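Local coordinates for thiosulfate sulfurtransferase YnjE (Escherichia coli K-12, PDB 3IPP), which transfers sulfur from thiosulfate to cyanide, giving thiocyanate and sulfite, as a periplasmic monomeric rhodanese built from three rhodanese domains, at residues Gln125-Gln130 / Asp231-Asp236; Asp148-Glu153 / His203-Ile208; Lys352-Lys357 / Arg410-Ser415. All coordinates share one frame; numbering follows the deposited sequence. Where two conformers were deposited one is given.

Interaction 1: Gln125-Gln130 / Asp231-Asp236; sequences QLVYPQ and DVRLLD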
loop_
_atom_site.group_PDB
_atom_site.type_symbol
_atom_site.label_atom_id
_atom_site.label_comp_id
_atom_site.label_asym_id
_atom_site.label_seq_id
_atom_site.Cartn_x
_atom_site.Cartn_y
_atom_site.Cartn_z
ATOM N N GLN A 125 -0.413 -0.895 10.421
ATOM C CA GLN A 125 0.134 0.328 9.780
ATOM C C GLN A 125 -0.783 0.821 8.672
ATOM O O GLN A 125 -0.637 1.961 8.233
ATOM C CB GLN A 125 1.511 0.051 9.182
ATOM C CG GLN A 125 2.653 0.046 10.187
ATOM C CD GLN A 125 3.902 -0.600 9.634
ATOM O OE1 GLN A 125 3.971 -0.909 8.454
ATOM N NE2 GLN A 125 4.909 -0.800 10.483
ATOM N N LEU A 126 -1.675 -0.066 8.206
ATOM C CA LEU A 126 -2.695 0.219 7.219
ATOM C C LEU A 126 -4.050 0.172 7.923
ATOM O O LEU A 126 -4.609 -0.920 8.097
ATOM C CB LEU A 126 -2.716 -0.839 6.130
ATOM C CG LEU A 126 -1.501 -0.799 5.204
ATOM C CD1 LEU A 126 -1.562 -1.952 4.263
ATOM C CD2 LEU A 126 -1.450 0.544 4.457
ATOM N N VAL A 127 -4.536 1.332 8.375
ATOM C CA VAL A 127 -5.783 1.377 9.139
ATOM C C VAL A 127 -6.940 1.467 8.164
ATOM O O VAL A 127 -6.745 1.672 6.936
ATOM C CB VAL A 127 -5.818 2.559 10.179
ATOM C CG1 VAL A 127 -4.532 2.561 11.002
ATOM C CG2 VAL A 127 -6.056 3.927 9.494
ATOM N N TYR A 128 -8.135 1.291 8.719
ATOM C CA TYR A 128 -9.357 1.387 7.966
ATOM C C TYR A 128 -10.315 2.358 8.695
ATOM O O TYR A 128 -10.159 2.626 9.904
ATOM C CB TYR A 128 -9.965 -0.018 7.738
ATOM C CG TYR A 128 -10.324 -0.793 9.009
ATOM C CD1 TYR A 128 -11.649 -0.846 9.460
ATOM C CD2 TYR A 128 -9.332 -1.486 9.757
ATOM C CE1 TYR A 128 -11.999 -1.568 10.606
ATOM C CE2 TYR A 128 -9.657 -2.212 10.897
ATOM C CZ TYR A 128 -11.005 -2.251 11.315
ATOM O OH TYR A 128 -11.358 -2.935 12.464
ATOM N N PRO A 129 -11.310 2.903 7.966
ATOM C CA PRO A 129 -12.091 4.025 8.558
ATOM C C PRO A 129 -12.698 3.780 9.952
ATOM O O PRO A 129 -12.600 4.639 10.854
ATOM C CB PRO A 129 -13.181 4.257 7.522
ATOM C CG PRO A 129 -12.454 3.858 6.183
ATOM C CD PRO A 129 -11.647 2.656 6.548
ATOM N N GLN A 130 -13.306 2.613 10.132
ATOM C CA GLN A 130 -14.073 2.315 11.346
ATOM C C GLN A 130 -13.151 2.221 12.578
ATOM O O GLN A 130 -13.513 2.677 13.658
ATOM C CB GLN A 130 -14.835 1.001 11.118
ATOM C CG GLN A 130 -16.091 0.835 11.920
ATOM C CD GLN A 130 -16.868 -0.516 11.649
ATOM O OE1 GLN A 130 -18.123 -0.533 11.716
ATOM N NE2 GLN A 130 -16.127 -1.637 11.375
ATOM N N ASP A 231 5.965 5.827 14.736
ATOM C CA ASP A 231 4.683 5.180 14.448
ATOM C C ASP A 231 3.937 6.050 13.427
ATOM O O ASP A 231 3.322 7.060 13.778
ATOM C CB ASP A 231 3.880 5.040 15.766
ATOM C CG ASP A 231 2.617 4.137 15.633
ATOM O OD1 ASP A 231 2.310 3.601 14.527
ATOM O OD2 ASP A 231 1.926 3.985 16.671
ATOM N N VAL A 232 4.073 5.694 12.162
ATOM C CA VAL A 232 3.406 6.387 11.076
ATOM C C VAL A 232 2.578 5.331 10.374
ATOM O O VAL A 232 3.042 4.223 10.148
ATOM C CB VAL A 232 4.413 7.015 10.073
ATOM C CG1 VAL A 232 3.690 7.757 8.925
ATOM C CG2 VAL A 232 5.398 7.931 10.793
ATOM N N ARG A 233 1.329 5.683 10.096
ATOM C CA ARG A 233 0.313 4.780 9.575
ATOM C C ARG A 233 -0.440 5.466 8.417
ATOM O O ARG A 233 -0.499 6.696 8.362
ATOM C CB ARG A 233 -0.633 4.386 10.730
ATOM C CG ARG A 233 0.095 3.512 11.703
ATOM C CD ARG A 233 -0.223 3.704 13.181
ATOM N NE ARG A 233 -1.102 2.677 13.664
ATOM C CZ ARG A 233 -1.110 2.099 14.870
ATOM N NH1 ARG A 233 -0.249 2.399 15.821
ATOM N NH2 ARG A 233 -2.047 1.173 15.103
ATOM N N LEU A 234 -0.998 4.681 7.501
ATOM C CA LEU A 234 -1.836 5.206 6.422
ATOM C C LEU A 234 -3.295 4.714 6.556
ATOM O O LEU A 234 -3.552 3.562 6.980
ATOM C CB LEU A 234 -1.315 4.702 5.093
ATOM C CG LEU A 234 0.084 5.070 4.599
ATOM C CD1 LEU A 234 0.260 4.470 3.220
ATOM C CD2 LEU A 234 0.223 6.589 4.584
ATOM N N LEU A 235 -4.246 5.551 6.154
ATOM C CA LEU A 235 -5.610 5.081 5.905
ATOM C C LEU A 235 -5.589 4.284 4.593
ATOM O O LEU A 235 -5.340 4.845 3.515
ATOM C CB LEU A 235 -6.582 6.249 5.815
ATOM C CG LEU A 235 -8.067 5.935 5.599
ATOM C CD1 LEU A 235 -8.622 4.922 6.643
ATOM C CD2 LEU A 235 -8.898 7.219 5.572
ATOM N N ASP A 236 -5.841 2.977 4.701
ATOM C CA ASP A 236 -5.817 2.045 3.536
ATOM C C ASP A 236 -6.873 2.493 2.537
ATOM O O ASP A 236 -8.018 2.700 2.932
ATOM C CB ASP A 236 -6.049 0.598 3.979
ATOM C CG ASP A 236 -5.681 -0.426 2.890
ATOM O OD1 ASP A 236 -5.161 -0.072 1.782
ATOM O OD2 ASP A 236 -5.901 -1.617 3.163
#

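Interaction 2: Asp148-Glu153 / His203-Ile208; sequences DWKVIE and HDTTVI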
loop_
_atom_site.group_PDB
_atom_site.type_symbol
_atom_site.label_atom_id
_atom_site.label_comp_id
_atom_site.label_asym_id
_atom_site.label_seq_id
_atom_site.Cartn_x
_atom_site.Cartn_y
_atom_site.Cartn_z
ATOM N N ASP A 148 0.307 10.092 22.326
ATOM C CA ASP A 148 -0.413 11.042 21.478
ATOM C C ASP A 148 -0.518 10.527 20.041
ATOM O O ASP A 148 0.343 9.785 19.536
ATOM C CB ASP A 148 0.336 12.370 21.416
ATOM C CG ASP A 148 0.470 13.065 22.785
ATOM O OD1 ASP A 148 -0.232 12.682 23.756
ATOM O OD2 ASP A 148 1.279 14.026 22.896
ATOM N N TRP A 149 -1.537 10.962 19.343
ATOM C CA TRP A 149 -1.617 10.598 17.952
ATOM C C TRP A 149 -2.261 11.764 17.214
ATOM O O TRP A 149 -2.948 12.572 17.817
ATOM C CB TRP A 149 -2.398 9.282 17.764
ATOM C CG TRP A 149 -3.791 9.319 18.423
ATOM C CD1 TRP A 149 -4.107 8.932 19.697
ATOM C CD2 TRP A 149 -5.005 9.799 17.842
ATOM N NE1 TRP A 149 -5.446 9.145 19.943
ATOM C CE2 TRP A 149 -6.020 9.678 18.825
ATOM C CE3 TRP A 149 -5.338 10.324 16.587
ATOM C CZ2 TRP A 149 -7.343 10.056 18.592
ATOM C CZ3 TRP A 149 -6.658 10.696 16.354
ATOM C CH2 TRP A 149 -7.642 10.567 17.355
ATOM N N LYS A 150 -2.007 11.849 15.918
ATOM C CA LYS A 150 -2.589 12.858 15.073
ATOM C C LYS A 150 -2.993 12.245 13.758
ATOM O O LYS A 150 -2.386 11.242 13.294
ATOM C CB LYS A 150 -1.615 14.017 14.875
ATOM C CG LYS A 150 -1.703 15.037 16.053
ATOM C CD LYS A 150 -0.362 15.761 16.230
ATOM C CE LYS A 150 -0.470 16.933 17.182
ATOM N NZ LYS A 150 -1.011 16.450 18.477
ATOM N N VAL A 151 -4.042 12.834 13.188
ATOM C CA VAL A 151 -4.599 12.446 11.898
ATOM C C VAL A 151 -4.312 13.596 10.989
ATOM O O VAL A 151 -4.574 14.745 11.352
ATOM C CB VAL A 151 -6.123 12.270 11.977
ATOM C CG1 VAL A 151 -6.682 11.822 10.657
ATOM C CG2 VAL A 151 -6.479 11.262 13.062
ATOM N N ILE A 152 -3.739 13.313 9.824
ATOM C CA ILE A 152 -3.365 14.405 8.919
ATOM C C ILE A 152 -3.719 14.097 7.487
ATOM O O ILE A 152 -3.356 13.034 6.981
ATOM C CB ILE A 152 -1.818 14.775 9.005
ATOM C CG1 ILE A 152 -1.374 15.012 10.465
ATOM C CG2 ILE A 152 -1.477 15.978 8.114
ATOM C CD1 ILE A 152 0.128 15.295 10.637
ATOM N N GLU A 153 -4.413 15.027 6.836
ATOM C CA GLU A 153 -4.613 14.976 5.394
ATOM C C GLU A 153 -3.420 15.593 4.664
ATOM O O GLU A 153 -3.012 16.728 4.956
ATOM C CB GLU A 153 -5.876 15.693 4.941
ATOM C CG GLU A 153 -6.121 15.514 3.432
ATOM C CD GLU A 153 -7.506 15.961 2.962
ATOM O OE1 GLU A 153 -8.468 15.984 3.780
ATOM O OE2 GLU A 153 -7.632 16.280 1.749
ATOM N N HIS A 203 8.881 12.527 17.917
ATOM C CA HIS A 203 9.269 11.199 17.452
ATOM C C HIS A 203 8.327 10.097 17.944
ATOM O O HIS A 203 8.218 9.030 17.276
ATOM C CB HIS A 203 10.706 10.860 17.835
ATOM C CG HIS A 203 10.872 10.511 19.275
ATOM N ND1 HIS A 203 11.076 9.219 19.701
ATOM C CD2 HIS A 203 10.823 11.276 20.392
ATOM C CE1 HIS A 203 11.170 9.202 21.019
ATOM N NE2 HIS A 203 11.024 10.439 21.461
ATOM N N ASP A 204 7.650 10.344 19.081
ATOM C CA ASP A 204 6.734 9.346 19.626
ATOM C C ASP A 204 5.268 9.745 19.487
ATOM O O ASP A 204 4.425 9.212 20.185
ATOM C CB ASP A 204 7.064 9.010 21.093
ATOM C CG ASP A 204 6.990 10.228 21.991
ATOM O OD1 ASP A 204 6.904 11.373 21.464
ATOM O OD2 ASP A 204 7.017 10.054 23.229
ATOM N N THR A 205 4.967 10.700 18.621
ATOM C CA THR A 205 3.593 10.967 18.258
ATOM C C THR A 205 3.209 9.942 17.194
ATOM O O THR A 205 3.935 9.799 16.205
ATOM C CB THR A 205 3.488 12.361 17.645
ATOM O OG1 THR A 205 4.084 13.323 18.536
ATOM C CG2 THR A 205 2.037 12.727 17.367
ATOM N N THR A 206 2.124 9.198 17.382
ATOM C CA THR A 206 1.629 8.377 16.280
ATOM C C THR A 206 0.977 9.277 15.236
ATOM O O THR A 206 0.133 10.104 15.563
ATOM C CB THR A 206 0.640 7.307 16.719
ATOM O OG1 THR A 206 1.299 6.373 17.581
ATOM C CG2 THR A 206 0.069 6.566 15.514
ATOM N N VAL A 207 1.396 9.136 13.984
ATOM C CA VAL A 207 0.864 9.963 12.890
ATOM C C VAL A 207 0.111 9.090 11.897
ATOM O O VAL A 207 0.668 8.125 11.359
ATOM C CB VAL A 207 1.986 10.770 12.136
ATOM C CG1 VAL A 207 1.418 11.489 10.933
ATOM C CG2 VAL A 207 2.680 11.761 13.079
ATOM N N ILE A 208 -1.152 9.425 11.675
ATOM C CA ILE A 208 -1.994 8.671 10.744
ATOM C C ILE A 208 -2.303 9.591 9.610
ATOM O O ILE A 208 -2.917 10.627 9.819
ATOM C CB ILE A 208 -3.370 8.290 11.316
ATOM C CG1 ILE A 208 -3.323 7.912 12.798
ATOM C CG2 ILE A 208 -4.012 7.251 10.414
ATOM C CD1 ILE A 208 -2.990 6.519 13.035
HETATM O O HOH W 1 1.557 7.288 20.159
#

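Interaction 3: Lys352-Lys357 / Arg410-Ser415; sequences KAWNIK and RGPDSS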
loop_
_atom_site.group_PDB
_atom_site.type_symbol
_atom_site.label_atom_id
_atom_site.label_comp_id
_atom_site.label_asym_id
_atom_site.label_seq_id
_atom_site.Cartn_x
_atom_site.Cartn_y
_atom_site.Cartn_z
ATOM N N LYS A 352 8.525 -10.995 -6.967
ATOM C CA LYS A 352 9.349 -12.141 -7.092
ATOM C C LYS A 352 9.722 -12.529 -8.516
ATOM O O LYS A 352 10.875 -12.919 -8.757
ATOM C CB LYS A 352 8.720 -13.330 -6.382
ATOM C CG LYS A 352 9.709 -14.490 -6.359
ATOM C CD LYS A 352 9.085 -15.725 -5.792
ATOM C CE LYS A 352 10.004 -16.929 -6.076
ATOM N NZ LYS A 352 9.691 -18.070 -5.165
ATOM N N ALA A 353 8.767 -12.430 -9.444
ATOM C CA ALA A 353 8.979 -12.856 -10.800
ATOM C C ALA A 353 10.053 -11.990 -11.465
ATOM O O ALA A 353 10.644 -12.421 -12.451
ATOM C CB ALA A 353 7.689 -12.767 -11.574
ATOM N N TRP A 354 10.243 -10.766 -10.941
ATOM C CA TRP A 354 11.266 -9.874 -11.387
ATOM C C TRP A 354 12.500 -9.926 -10.473
ATOM O O TRP A 354 13.326 -9.041 -10.564
ATOM C CB TRP A 354 10.735 -8.409 -11.473
ATOM C CG TRP A 354 10.162 -8.099 -12.841
ATOM C CD1 TRP A 354 8.860 -8.337 -13.277
ATOM C CD2 TRP A 354 10.872 -7.531 -13.968
ATOM N NE1 TRP A 354 8.736 -7.945 -14.612
ATOM C CE2 TRP A 354 9.942 -7.440 -15.052
ATOM C CE3 TRP A 354 12.188 -7.069 -14.163
ATOM C CZ2 TRP A 354 10.295 -6.923 -16.299
ATOM C CZ3 TRP A 354 12.546 -6.558 -15.442
ATOM C CH2 TRP A 354 11.592 -6.477 -16.471
ATOM N N ASN A 355 12.601 -10.928 -9.593
ATOM C CA ASN A 355 13.758 -11.103 -8.702
ATOM C C ASN A 355 13.873 -9.974 -7.640
ATOM O O ASN A 355 14.983 -9.584 -7.217
ATOM C CB ASN A 355 15.041 -11.266 -9.515
ATOM C CG ASN A 355 16.183 -11.918 -8.724
ATOM O OD1 ASN A 355 15.986 -12.491 -7.628
ATOM N ND2 ASN A 355 17.422 -11.847 -9.302
ATOM N N ILE A 356 12.725 -9.434 -7.233
ATOM C CA ILE A 356 12.665 -8.473 -6.138
ATOM C C ILE A 356 12.170 -9.253 -4.916
ATOM O O ILE A 356 11.053 -9.802 -4.942
ATOM C CB ILE A 356 11.686 -7.382 -6.474
ATOM C CG1 ILE A 356 12.098 -6.697 -7.772
ATOM C CG2 ILE A 356 11.561 -6.354 -5.300
ATOM C CD1 ILE A 356 10.977 -5.900 -8.410
ATOM N N LYS A 357 12.979 -9.319 -3.862
ATOM C CA LYS A 357 12.738 -10.281 -2.773
ATOM C C LYS A 357 12.994 -9.723 -1.367
ATOM O O LYS A 357 13.825 -8.827 -1.200
ATOM C CB LYS A 357 13.527 -11.556 -2.999
ATOM C CG LYS A 357 13.092 -12.310 -4.257
ATOM C CD LYS A 357 14.114 -13.353 -4.648
ATOM C CE LYS A 357 13.521 -14.307 -5.673
ATOM N NZ LYS A 357 14.615 -15.067 -6.343
ATOM N N ARG A 410 11.130 -5.885 -22.638
ATOM C CA ARG A 410 12.084 -6.817 -22.115
ATOM C C ARG A 410 11.410 -7.451 -20.892
ATOM O O ARG A 410 10.487 -6.861 -20.337
ATOM C CB ARG A 410 13.411 -6.058 -21.754
ATOM C CG ARG A 410 13.221 -4.852 -20.862
ATOM C CD ARG A 410 14.383 -3.783 -20.927
ATOM N NE ARG A 410 14.361 -2.878 -19.779
ATOM C CZ ARG A 410 13.758 -1.686 -19.760
ATOM N NH1 ARG A 410 13.150 -1.229 -20.839
ATOM N NH2 ARG A 410 13.749 -0.956 -18.646
ATOM N N GLY A 411 11.918 -8.591 -20.453
ATOM C CA GLY A 411 11.384 -9.253 -19.315
ATOM C C GLY A 411 12.332 -9.347 -18.149
ATOM O O GLY A 411 13.461 -8.764 -18.148
ATOM N N PRO A 412 11.888 -10.093 -17.125
ATOM C CA PRO A 412 12.617 -10.199 -15.857
ATOM C C PRO A 412 14.093 -10.503 -15.997
ATOM O O PRO A 412 14.886 -9.874 -15.223
ATOM C CB PRO A 412 11.905 -11.337 -15.127
ATOM C CG PRO A 412 10.418 -11.158 -15.636
ATOM C CD PRO A 412 10.619 -10.871 -17.128
ATOM N N ASP A 413 14.469 -11.396 -16.944
ATOM C CA ASP A 413 15.891 -11.824 -17.113
ATOM C C ASP A 413 16.814 -10.657 -17.445
ATOM O O ASP A 413 17.973 -10.627 -17.061
ATOM C CB ASP A 413 16.078 -12.990 -18.131
ATOM C CG ASP A 413 15.683 -12.620 -19.597
ATOM O OD1 ASP A 413 15.081 -11.550 -19.844
ATOM O OD2 ASP A 413 15.929 -13.448 -20.533
ATOM N N SER A 414 16.257 -9.662 -18.110
ATOM C CA SER A 414 17.044 -8.579 -18.675
ATOM C C SER A 414 17.508 -7.587 -17.568
ATOM O O SER A 414 18.186 -6.577 -17.855
ATOM C CB SER A 414 16.217 -7.878 -19.755
ATOM O OG SER A 414 15.203 -7.039 -19.170
ATOM N N SER A 415 17.140 -7.866 -16.331
ATOM C CA SER A 415 17.612 -7.055 -15.212
ATOM C C SER A 415 18.424 -7.836 -14.186
ATOM O O SER A 415 18.434 -7.475 -13.006
ATOM C CB SER A 415 16.460 -6.347 -14.479
ATOM O OG SER A 415 15.920 -5.310 -15.251
HETATM O O HOH W 2 15.348 -9.108 -12.651
#

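Interaction 1: Gln125-Gln130 / Asp231-Asp236
Leu126 and Val127 run parallel to Leu234 and Leu235, adding a two-residue edge strand to the central parallel sheet of a rhodanese domain. Three backbone bonds join the pair: Leu234 N donates to Gln125 O (2.8 Å), Val127 N to Leu234 O (2.8 Å), and Asp236 N to Val127 O (2.7 Å). The Asp236 carboxylate is held elsewhere, OD1 taking a bond from Met341 N. The tight part lies on the face shared by Val127 and Leu235. There Val127 CG2 rests 4.0 Å from Leu235 CD1. Leu235 turns its CG opposite the backbone N (chi1 -178°), and its CD1 methyl reaches the start of the next helix, 3.8 Å from Pro129 CD, the two side chains crossing at about a right angle. On the other face Leu126 and Leu234 meet more lightly, Leu126 CD2 standing 4.2 Å from Leu234 CB. Arg233 CG packs on the Gln125 backbone, 3.7 Å from Gln125 CA. Its guanidinium forms a salt bridge with Asp231 of the same segment, NH1 reaching the syn lone pair of Asp231 OD2 at 2.8 Å and in the guanidinium plane, while NH2 bonds Ala143 O. Toward the partly exposed side the contact thins: Tyr128, at the N-cap position, points away from the strand and packs edge-to-face with Trp35 and Phe31. Strand 126-127 thus borders the sheet, with strand 206-210 on the far flank of strand 232-235. Helix 370-381 meets Gln125 and Leu234, and helix 239-244 meets Pro129 and Leu235.

Interaction 2: Asp148-Glu153 / His203-Ile208
Trp149 CB and Thr206 CB lie 3.8 Å apart where strands 149-153 and 206-208 pair in parallel, 20° between their directions, inside the second rhodanese domain. The indole of Trp149 swings off this pairing because its CG sits between the backbone N and the carbonyl carbon (chi1 54°); the ring then lies with Val151 CG2 at its edge, in plane, and packs on Leu135 and Gln136 of helix 129-137. Ile208 shares this face. Its CG1, opposite the carbonyl carbon, comes 3.5 Å from Lys150 O, the same oxygen that accepts from Ile208 N. On the face of Lys150 and Val207 the contacts are made by aliphatic branches. The extended run of Lys150 carries CD to 4.0 Å from Thr205 CG2, and Ile152 CD1 meets Val207 CG1 at 4.0 Å, each pair crossing at a slant. The Thr205 methyl, CG2, is the branch that touches Lys150, while OG1 bonds Arg202 N. Four backbone bonds tie the strands, from Thr206 N to Asp148 O at one end to Ile152 N donating to Ile208 O at the other. At the Asp148 end, Thr206 OG1 accepts from a water at 2.7 Å that also donates to Asp148 O, at 2.8 Å; the same hydroxyl bonds Asp231 OD2. The chemistry is thus divided: regular amide pairing fixes the register, methyl and methylene groups fill in beside it, and the hydroxyls of Thr205 and Thr206 find partners in Arg202, Asp231 and a water, while the Asp148 carboxylate forms a salt bridge with Arg202.

Interaction 3: Lys352-Lys357 / Arg410-Ser415
A proline backbone carbon sits over the six-membered ring of an indole: Pro412 CA lies 3.5 Å from that ring's centroid in Trp354, only 10° off the ring normal, a CH-pi contact that forms the core of this loop-to-loop meeting. Trp354 belongs to a Schellman motif that ends helix 344-352 of the third rhodanese domain, with Asn355, at positive phi, as the C-prime residue and its N bonded to Lys352 O. The facing segment is the C-terminal tail, where Pro412 begins a 3-10 segment. A chi2 of 86° stands the indole plane across the side-chain root, turning its face to Pro412. The pyrrolidine crosses the indole at about a right angle and extends across the same face toward the pyrrole part, Pro412 CG 3.8 Å from Trp354 NE1. The far end of the six-membered ring runs up to the tail, with Trp354 CH2 3.4 Å from Gly411 O. That oxygen accepts from Ser414 N and Ser414 OG within the tail, which fixes the turn. Ser415 OG lies at the ring edge, in plane, 3.6 Å from Trp354 CZ3, its bond being to Ala319 O. Phe300 meets the indole with its ring nearly perpendicular, and Trp321 touches it too. With Trp354 cut back to an alanine, Pro412 is likely to lose the ring face it rests on, and a gap to open between the helix end and the tail. No direct hydrogen bond crosses between the segments. Instead one water spans the two backbones, donating to Trp354 O at 2.9 Å and to Pro412 O at 2.7 Å.

How the interactions relate
Interactions 1 and 2 belong to one five-stranded parallel sheet, their centres about 11 Å apart, and interaction 2 is nested along the chain inside the loop closed by interaction 1. Neighbouring strands 232-235 and 206-210 join them: Arg233 N lies 2.8 Å from Val207 O. Interaction 3 lies in another domain, its centre about 30 Å from that of interaction 1 and about 37 Å from that of interaction 2, beyond the chain's centre from the latter. The active-site Cys366 starts the loop before helix 370-381, which carries the probable substrate-binding Arg371; the side chain of Leu234 in interaction 1 lies about 12 Å from that of Arg371, whereas interactions 2 and 3 are away from the active site and the sodium site.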